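Long-range contacts in CHIR AB1 (Gallus gallus, PDB 2VSD), which acts as an avian Fc receptor of the immunoglobulin superfamily, this single extracellular immunoglobulin domain being the part that probably binds chicken IgY: residues 8-13 / 90-95; 23-28 / 55-60; 31-36 / 75-80. All coordinates share one frame; numbering follows the deposited sequence.

Interaction 1 (8-13 / 90-95)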
# COMPACT_ATOMS: atom_id res chain seq x y z
N LEU A 8 -1.65 -4.64 16.68
CA LEU A 8 -2.86 -3.94 16.26
C LEU A 8 -3.92 -4.22 17.31
O LEU A 8 -4.06 -5.37 17.80
CB LEU A 8 -3.27 -4.44 14.87
CG LEU A 8 -4.49 -3.83 14.15
CD1 LEU A 8 -4.32 -2.35 13.87
CD2 LEU A 8 -4.77 -4.66 12.85
N SER A 9 -4.63 -3.17 17.71
CA SER A 9 -5.79 -3.37 18.56
C SER A 9 -7.04 -2.81 17.89
O SER A 9 -6.96 -1.91 17.04
CB SER A 9 -5.57 -2.73 19.94
OG SER A 9 -5.42 -1.34 19.84
N LEU A 10 -8.18 -3.36 18.26
CA LEU A 10 -9.47 -2.92 17.74
C LEU A 10 -10.41 -2.51 18.87
O LEU A 10 -10.63 -3.30 19.80
CB LEU A 10 -10.07 -4.05 16.92
CG LEU A 10 -11.57 -3.98 16.62
CD1 LEU A 10 -11.87 -2.88 15.61
CD2 LEU A 10 -12.08 -5.33 16.11
N HIS A 11 -10.99 -1.32 18.78
CA HIS A 11 -11.96 -0.86 19.80
C HIS A 11 -13.09 -0.12 19.11
O HIS A 11 -12.83 0.76 18.30
CB HIS A 11 -11.31 0.10 20.82
CG HIS A 11 -10.18 -0.53 21.60
ND1 HIS A 11 -8.86 -0.42 21.21
CD2 HIS A 11 -10.18 -1.31 22.70
CE1 HIS A 11 -8.09 -1.09 22.05
NE2 HIS A 11 -8.87 -1.64 22.96
N PRO A 12 -14.34 -0.49 19.40
CA PRO A 12 -14.77 -1.65 20.16
C PRO A 12 -14.56 -2.93 19.32
O PRO A 12 -14.49 -2.86 18.08
CB PRO A 12 -16.27 -1.40 20.35
CG PRO A 12 -16.64 -0.61 19.10
CD PRO A 12 -15.49 0.30 18.92
N SER A 13 -14.48 -4.08 19.99
CA SER A 13 -14.32 -5.34 19.26
C SER A 13 -15.55 -6.25 19.36
O SER A 13 -15.72 -7.15 18.55
CB SER A 13 -13.07 -6.07 19.75
OG SER A 13 -13.11 -6.16 21.17
N VAL A 90 -6.35 -8.98 13.62
CA VAL A 90 -7.49 -8.73 14.53
C VAL A 90 -8.72 -8.78 13.64
O VAL A 90 -8.72 -8.18 12.55
CB VAL A 90 -7.39 -7.38 15.26
CG1 VAL A 90 -8.55 -7.18 16.27
CG2 VAL A 90 -6.07 -7.29 16.04
N GLU A 91 -9.74 -9.50 14.08
CA GLU A 91 -10.92 -9.72 13.25
C GLU A 91 -12.06 -8.76 13.66
O GLU A 91 -12.40 -8.68 14.86
CB GLU A 91 -11.35 -11.17 13.40
CG GLU A 91 -12.33 -11.63 12.33
CD GLU A 91 -11.68 -11.97 11.00
OE1 GLU A 91 -10.43 -12.08 10.92
OE2 GLU A 91 -12.44 -12.21 10.03
N LEU A 92 -12.59 -8.02 12.68
CA LEU A 92 -13.87 -7.27 12.85
C LEU A 92 -15.05 -8.16 12.48
O LEU A 92 -15.18 -8.64 11.33
CB LEU A 92 -13.86 -5.98 12.01
CG LEU A 92 -15.15 -5.15 12.13
CD1 LEU A 92 -15.36 -4.72 13.63
CD2 LEU A 92 -15.00 -3.96 11.23
N VAL A 93 -15.91 -8.42 13.47
CA VAL A 93 -17.03 -9.31 13.32
C VAL A 93 -18.24 -8.44 13.47
O VAL A 93 -18.35 -7.73 14.45
CB VAL A 93 -17.07 -10.38 14.45
CG1 VAL A 93 -18.31 -11.29 14.26
CG2 VAL A 93 -15.77 -11.19 14.46
N LEU A 94 -19.15 -8.48 12.51
CA LEU A 94 -20.28 -7.57 12.59
C LEU A 94 -21.48 -8.25 13.18
O LEU A 94 -21.84 -9.37 12.78
CB LEU A 94 -20.58 -6.94 11.22
CG LEU A 94 -19.46 -6.01 10.77
CD1 LEU A 94 -19.69 -5.34 9.40
CD2 LEU A 94 -19.16 -4.93 11.83
N THR A 95 -22.00 -7.58 14.21
CA THR A 95 -23.35 -7.73 14.71
C THR A 95 -23.53 -8.83 15.74
O THR A 95 -23.46 -8.52 16.94
CB THR A 95 -24.36 -7.76 13.55
OG1 THR A 95 -25.00 -6.48 13.50
CG2 THR A 95 -25.36 -8.86 13.73
O HOH W 1 -14.78 -7.64 16.10
O HOH W 2 -18.10 -7.23 17.17
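Two backbone carbonyls are the flat groups here, each met by a methyl: Val90 CG2 lies 3.3 Å from Leu8 O and Leu10 CD2 3.6 Å from Glu91 O. The centre of the contact is apolar. With CG1 anti to the backbone N (chi1 -176°), Val90 spreads its two methyls between Leu8 and Leu10: CG1 sits 3.5 Å from Leu10 CB, while CG2 goes to Leu8, its backbone oxygen and, more loosely, its CB. Leu10 reaches on along the last strand through CD2, which comes 4.2 Å from Leu92 CD1. No direct hydrogen bond joins the segments. The axes of strands 8-11 and 90-92 come within 7.6 Å of each other at an angle of 26°, roughly parallel but too distant for sheet pairing. Past the cis peptide bond before Pro12, water bridges the segments. One molecule donates to Ser13 O (2.7 Å) and Glu91 O and accepts from Val93 N; a second donates to both Ser13 O and Val93 O. Each strand keeps its own sheet, Ser9 and His11 bonding to Arg25 and Thr23, Val90 and Leu92 to Tyr71 and Gly69. The first and last strands of the domain thus close one margin of the two-sheet sandwich characteristic of the immunoglobulin fold.

Interaction 2 (23-28 / 55-60)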
# COMPACT_ATOMS: atom_id res chain seq x y z
N THR A 23 -11.93 1.91 15.81
CA THR A 23 -10.59 2.43 15.79
C THR A 23 -9.66 1.24 15.81
O THR A 23 -9.73 0.38 16.73
CB THR A 23 -10.30 3.33 17.02
OG1 THR A 23 -11.12 4.50 16.98
CG2 THR A 23 -8.83 3.77 16.98
N LEU A 24 -8.79 1.19 14.81
CA LEU A 24 -7.73 0.21 14.72
C LEU A 24 -6.44 0.94 15.04
O LEU A 24 -6.04 1.84 14.29
CB LEU A 24 -7.63 -0.35 13.29
CG LEU A 24 -8.66 -1.38 12.80
CD1 LEU A 24 -8.49 -2.72 13.52
CD2 LEU A 24 -10.10 -0.88 12.86
N ARG A 25 -5.82 0.57 16.15
CA ARG A 25 -4.66 1.31 16.62
C ARG A 25 -3.42 0.45 16.36
O ARG A 25 -3.32 -0.70 16.87
CB ARG A 25 -4.85 1.65 18.11
CG ARG A 25 -3.71 2.41 18.71
CD ARG A 25 -4.06 2.86 20.13
NE ARG A 25 -2.87 3.33 20.84
CZ ARG A 25 -2.47 4.59 20.90
NH1 ARG A 25 -3.17 5.56 20.30
NH2 ARG A 25 -1.37 4.90 21.57
N CYS A 26 -2.48 0.99 15.59
CA CYS A 26 -1.30 0.24 15.20
C CYS A 26 -0.16 0.76 16.03
O CYS A 26 0.22 1.95 15.91
CB CYS A 26 -0.98 0.40 13.71
SG CYS A 26 0.39 -0.66 13.12
N HIS A 27 0.38 -0.11 16.87
CA HIS A 27 1.46 0.25 17.81
C HIS A 27 2.82 -0.05 17.23
O HIS A 27 3.08 -1.17 16.83
CB HIS A 27 1.31 -0.53 19.11
CG HIS A 27 0.03 -0.25 19.83
ND1 HIS A 27 -1.10 -1.02 19.67
CD2 HIS A 27 -0.29 0.72 20.72
CE1 HIS A 27 -2.07 -0.54 20.42
NE2 HIS A 27 -1.61 0.51 21.08
N LEU A 28 3.69 0.95 17.21
CA LEU A 28 5.05 0.73 16.72
C LEU A 28 6.06 1.65 17.41
O LEU A 28 5.65 2.47 18.23
CB LEU A 28 5.14 0.77 15.18
CG LEU A 28 4.52 1.68 14.09
CD1 LEU A 28 3.19 2.36 14.43
CD2 LEU A 28 5.53 2.69 13.48
N ALA A 55 1.73 5.27 18.19
CA ALA A 55 0.78 4.53 17.34
C ALA A 55 0.20 5.40 16.23
O ALA A 55 0.20 6.63 16.33
CB ALA A 55 -0.36 3.96 18.20
N ALA A 56 -0.27 4.77 15.16
CA ALA A 56 -1.13 5.43 14.18
C ALA A 56 -2.49 4.83 14.43
O ALA A 56 -2.58 3.64 14.66
CB ALA A 56 -0.68 5.10 12.76
N GLU A 57 -3.54 5.64 14.40
CA GLU A 57 -4.90 5.15 14.60
C GLU A 57 -5.68 5.35 13.33
O GLU A 57 -5.61 6.43 12.72
CB GLU A 57 -5.60 5.90 15.74
CG GLU A 57 -5.13 5.47 17.11
CD GLU A 57 -6.04 5.96 18.22
OE1 GLU A 57 -6.86 6.88 17.98
OE2 GLU A 57 -5.93 5.42 19.34
N PHE A 58 -6.42 4.32 12.91
CA PHE A 58 -7.29 4.43 11.77
C PHE A 58 -8.69 4.34 12.34
O PHE A 58 -9.10 3.27 12.80
CB PHE A 58 -7.05 3.26 10.80
CG PHE A 58 -5.64 3.18 10.28
CD1 PHE A 58 -5.30 3.80 9.07
CD2 PHE A 58 -4.65 2.52 11.00
CE1 PHE A 58 -4.00 3.74 8.59
CE2 PHE A 58 -3.34 2.47 10.54
CZ PHE A 58 -3.01 3.07 9.33
N SER A 59 -9.43 5.43 12.31
CA SER A 59 -10.79 5.41 12.84
C SER A 59 -11.73 5.62 11.67
O SER A 59 -11.50 6.54 10.85
CB SER A 59 -11.02 6.52 13.87
OG SER A 59 -10.23 6.30 15.02
N PHE A 60 -12.74 4.77 11.57
CA PHE A 60 -13.71 4.87 10.47
C PHE A 60 -15.07 4.32 10.86
O PHE A 60 -15.21 3.52 11.82
CB PHE A 60 -13.19 4.20 9.20
CG PHE A 60 -12.78 2.76 9.37
CD1 PHE A 60 -13.67 1.72 9.11
CD2 PHE A 60 -11.47 2.44 9.77
CE1 PHE A 60 -13.29 0.39 9.26
CE2 PHE A 60 -11.09 1.12 9.92
CZ PHE A 60 -11.98 0.09 9.65
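Arg25 carries CG opposite its backbone N (chi1 180°) and stays extended as far as NE, while Glu57 turns CG beside its own backbone N (chi1 -76°) before extending, and with these torsions the two side chains cross at a slant on the face they share as a non-hydrogen-bonded pair. Arg25 NH1 gives Glu57 OE2 a salt-bridging hydrogen bond of 2.9 Å. The carboxylate lies at the edge of the guanidinium, close to its plane, yet OE2 is approached from above the carboxylate plane, and the two planes stand 86° apart. Ala55 CB lies over one guanidinium face, 3.5 Å from Arg25 CZ. A leucine in place of this arginine would probably leave the Glu57 carboxylate without its charged mate and the Ala55 methyl without the flat guanidinium over it. Further along this face Thr23 OG1 and Ser59 OG approach to 2.8 Å.

These strands are the antiparallel B and E neighbours of the immunoglobulin sandwich, with Cys26 forming the intersheet disulfide to Cys73. Two hydrogen-bonded pairs, Leu24 with Phe58 and Cys26 with Ala56, zip them together. The bond from Cys26 N to Ala56 O measures 2.8 Å and is nearly straight, whereas the return from Ala56 N to Cys26 O is longer and more bent. Buried Ala55 N, next along, has no partner in the model. On the core face, Phe58 CD2 at the ring edge lies 3.6 Å from Leu24 O. Leu24 CD2 meets Phe60 CE2 at 3.7 Å. Phe58 also packs on Leu37 and Phe45 of the facing sheet.

Interaction 3 (31-36 / 75-80)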
# COMPACT_ATOMS: atom_id res chain seq x y z
N MET A 31 9.67 6.08 15.76
CA MET A 31 10.35 6.54 14.55
C MET A 31 9.29 7.09 13.60
O MET A 31 8.15 6.65 13.64
CB MET A 31 11.10 5.39 13.88
CG MET A 31 10.23 4.17 13.56
SD MET A 31 11.17 2.82 12.84
CE MET A 31 11.91 2.04 14.28
N ALA A 32 9.66 8.05 12.75
CA ALA A 32 8.75 8.51 11.69
C ALA A 32 8.52 7.35 10.72
O ALA A 32 9.46 6.64 10.34
CB ALA A 32 9.32 9.75 10.97
N ALA A 33 7.28 7.11 10.33
CA ALA A 33 6.99 5.97 9.46
C ALA A 33 5.64 6.10 8.75
O ALA A 33 4.75 6.80 9.23
CB ALA A 33 7.06 4.66 10.25
N TRP A 34 5.53 5.47 7.60
CA TRP A 34 4.25 5.32 6.89
C TRP A 34 3.61 4.07 7.44
O TRP A 34 4.24 3.04 7.48
CB TRP A 34 4.48 5.21 5.37
CG TRP A 34 4.54 6.57 4.75
CD1 TRP A 34 5.67 7.26 4.37
CD2 TRP A 34 3.43 7.43 4.48
NE1 TRP A 34 5.32 8.48 3.86
CE2 TRP A 34 3.96 8.63 3.94
CE3 TRP A 34 2.05 7.30 4.61
CZ2 TRP A 34 3.16 9.67 3.53
CZ3 TRP A 34 1.24 8.35 4.22
CH2 TRP A 34 1.80 9.52 3.68
N VAL A 35 2.36 4.18 7.89
CA VAL A 35 1.70 3.02 8.49
C VAL A 35 0.57 2.58 7.57
O VAL A 35 -0.14 3.43 7.05
CB VAL A 35 1.16 3.36 9.88
CG1 VAL A 35 0.63 2.10 10.57
CG2 VAL A 35 2.26 4.02 10.74
N GLN A 36 0.43 1.27 7.36
CA GLN A 36 -0.63 0.76 6.48
C GLN A 36 -1.64 -0.09 7.25
O GLN A 36 -1.24 -0.92 8.08
CB GLN A 36 -0.01 -0.13 5.44
CG GLN A 36 1.00 0.62 4.56
CD GLN A 36 1.65 -0.24 3.51
OE1 GLN A 36 1.69 -1.47 3.60
NE2 GLN A 36 2.22 0.43 2.48
N TYR A 75 4.36 -1.33 8.76
CA TYR A 75 4.93 0.03 8.64
C TYR A 75 6.26 0.01 7.90
O TYR A 75 6.87 -1.05 7.79
CB TYR A 75 5.05 0.75 9.99
CG TYR A 75 6.04 0.16 10.95
CD1 TYR A 75 5.70 -0.93 11.76
CD2 TYR A 75 7.32 0.72 11.09
CE1 TYR A 75 6.62 -1.48 12.67
CE2 TYR A 75 8.25 0.17 11.99
CZ TYR A 75 7.90 -0.93 12.77
OH TYR A 75 8.79 -1.49 13.68
N GLN A 76 6.62 1.17 7.35
CA GLN A 76 7.75 1.31 6.43
C GLN A 76 8.48 2.62 6.63
O GLN A 76 7.88 3.67 6.92
CB GLN A 76 7.28 1.25 4.95
CG GLN A 76 6.51 0.01 4.54
CD GLN A 76 6.26 -0.04 3.04
OE1 GLN A 76 5.89 0.97 2.42
NE2 GLN A 76 6.48 -1.21 2.45
N VAL A 77 9.80 2.55 6.46
CA VAL A 77 10.65 3.72 6.48
C VAL A 77 11.56 3.69 5.26
O VAL A 77 11.81 2.64 4.70
CB VAL A 77 11.51 3.79 7.78
CG1 VAL A 77 10.61 3.96 8.99
CG2 VAL A 77 12.38 2.55 7.91
N SER A 78 12.06 4.85 4.85
CA SER A 78 12.93 4.91 3.66
C SER A 78 14.42 5.17 3.98
O SER A 78 15.25 5.21 3.06
CB SER A 78 12.42 5.95 2.66
OG SER A 78 12.30 7.20 3.26
N GLU A 79 14.73 5.33 5.26
CA GLU A 79 16.11 5.55 5.71
C GLU A 79 16.29 4.81 7.03
O GLU A 79 15.98 5.36 8.08
CB GLU A 79 16.38 7.05 5.96
CG GLU A 79 15.83 8.02 4.91
CD GLU A 79 16.90 8.56 3.98
OE1 GLU A 79 17.73 9.37 4.46
OE2 GLU A 79 16.91 8.19 2.79
N PRO A 80 16.76 3.55 6.98
CA PRO A 80 17.05 2.70 5.82
C PRO A 80 15.77 2.21 5.14
O PRO A 80 14.68 2.52 5.64
CB PRO A 80 17.80 1.52 6.41
CG PRO A 80 17.36 1.45 7.83
CD PRO A 80 17.02 2.86 8.26
O HOH W 3 4.45 0.62 0.25
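Trp34 and Gln76 form the hydrogen-bonded antiparallel pair that couples the C and F strands, the two central strands of the four-stranded sheet. Trp34 N donates to Gln76 O and Gln76 N to Trp34 O, both at 3.0 Å. Val35 and Tyr75 follow as a non-hydrogen-bonded pair on the face turned to the other sheet of the immunoglobulin sandwich. There the Tyr75 ring, swung between its backbone N and carbonyl carbon (chi1 68°), lies beside Ala33 and Met31. Met31 SD comes to the ring edge, 4.0 Å from Tyr75 CE2, a Met-aromatic contact in which the two side chains cross at about a right angle. The Ala33 methyl stands 4.0 Å from Tyr75 CD2, and Tyr75 OH is fixed beyond by Pro4 O. Val77 CG1 fits among Ala32 O (3.2 Å), Ala33 CB and Met31 SD.

On the opposite face the two glutamine amides, their planes 41° apart, share a water: it donates to Gln76 OE1 at 2.6 Å and accepts a weak bond from Gln36 NE2. Gln36 OE1 is gripped by Arg74 and Trp38, which helps to set the amide. The Trp34 indole turns from its own Gln76 and packs on Gln76 of the second subunit, while Gln76 NE2 of this chain donates to Asp46 of the second subunit.

How the interactions relate
All three contacts belong to one immunoglobulin domain. Along the chain, 8-13 is followed by 23-28, 31-36, 55-60, 75-80 and 90-95, so interaction 1 brackets the other two, while the segments of interactions 2 and 3 alternate. Interaction 2 lies within the three-stranded sheet and interaction 3 within the four-stranded one, their centres about 15 Å apart; they meet across the core, where Cys26 and Ala56 touch Val35 and Leu28 touches Tyr75. Interaction 1 joins the margins of both sheets, its centre about 12 Å from that of interaction 2 and 25 Å from that of interaction 3, on the far side of the chain's centre. Only interaction 3 is touched by the second subunit.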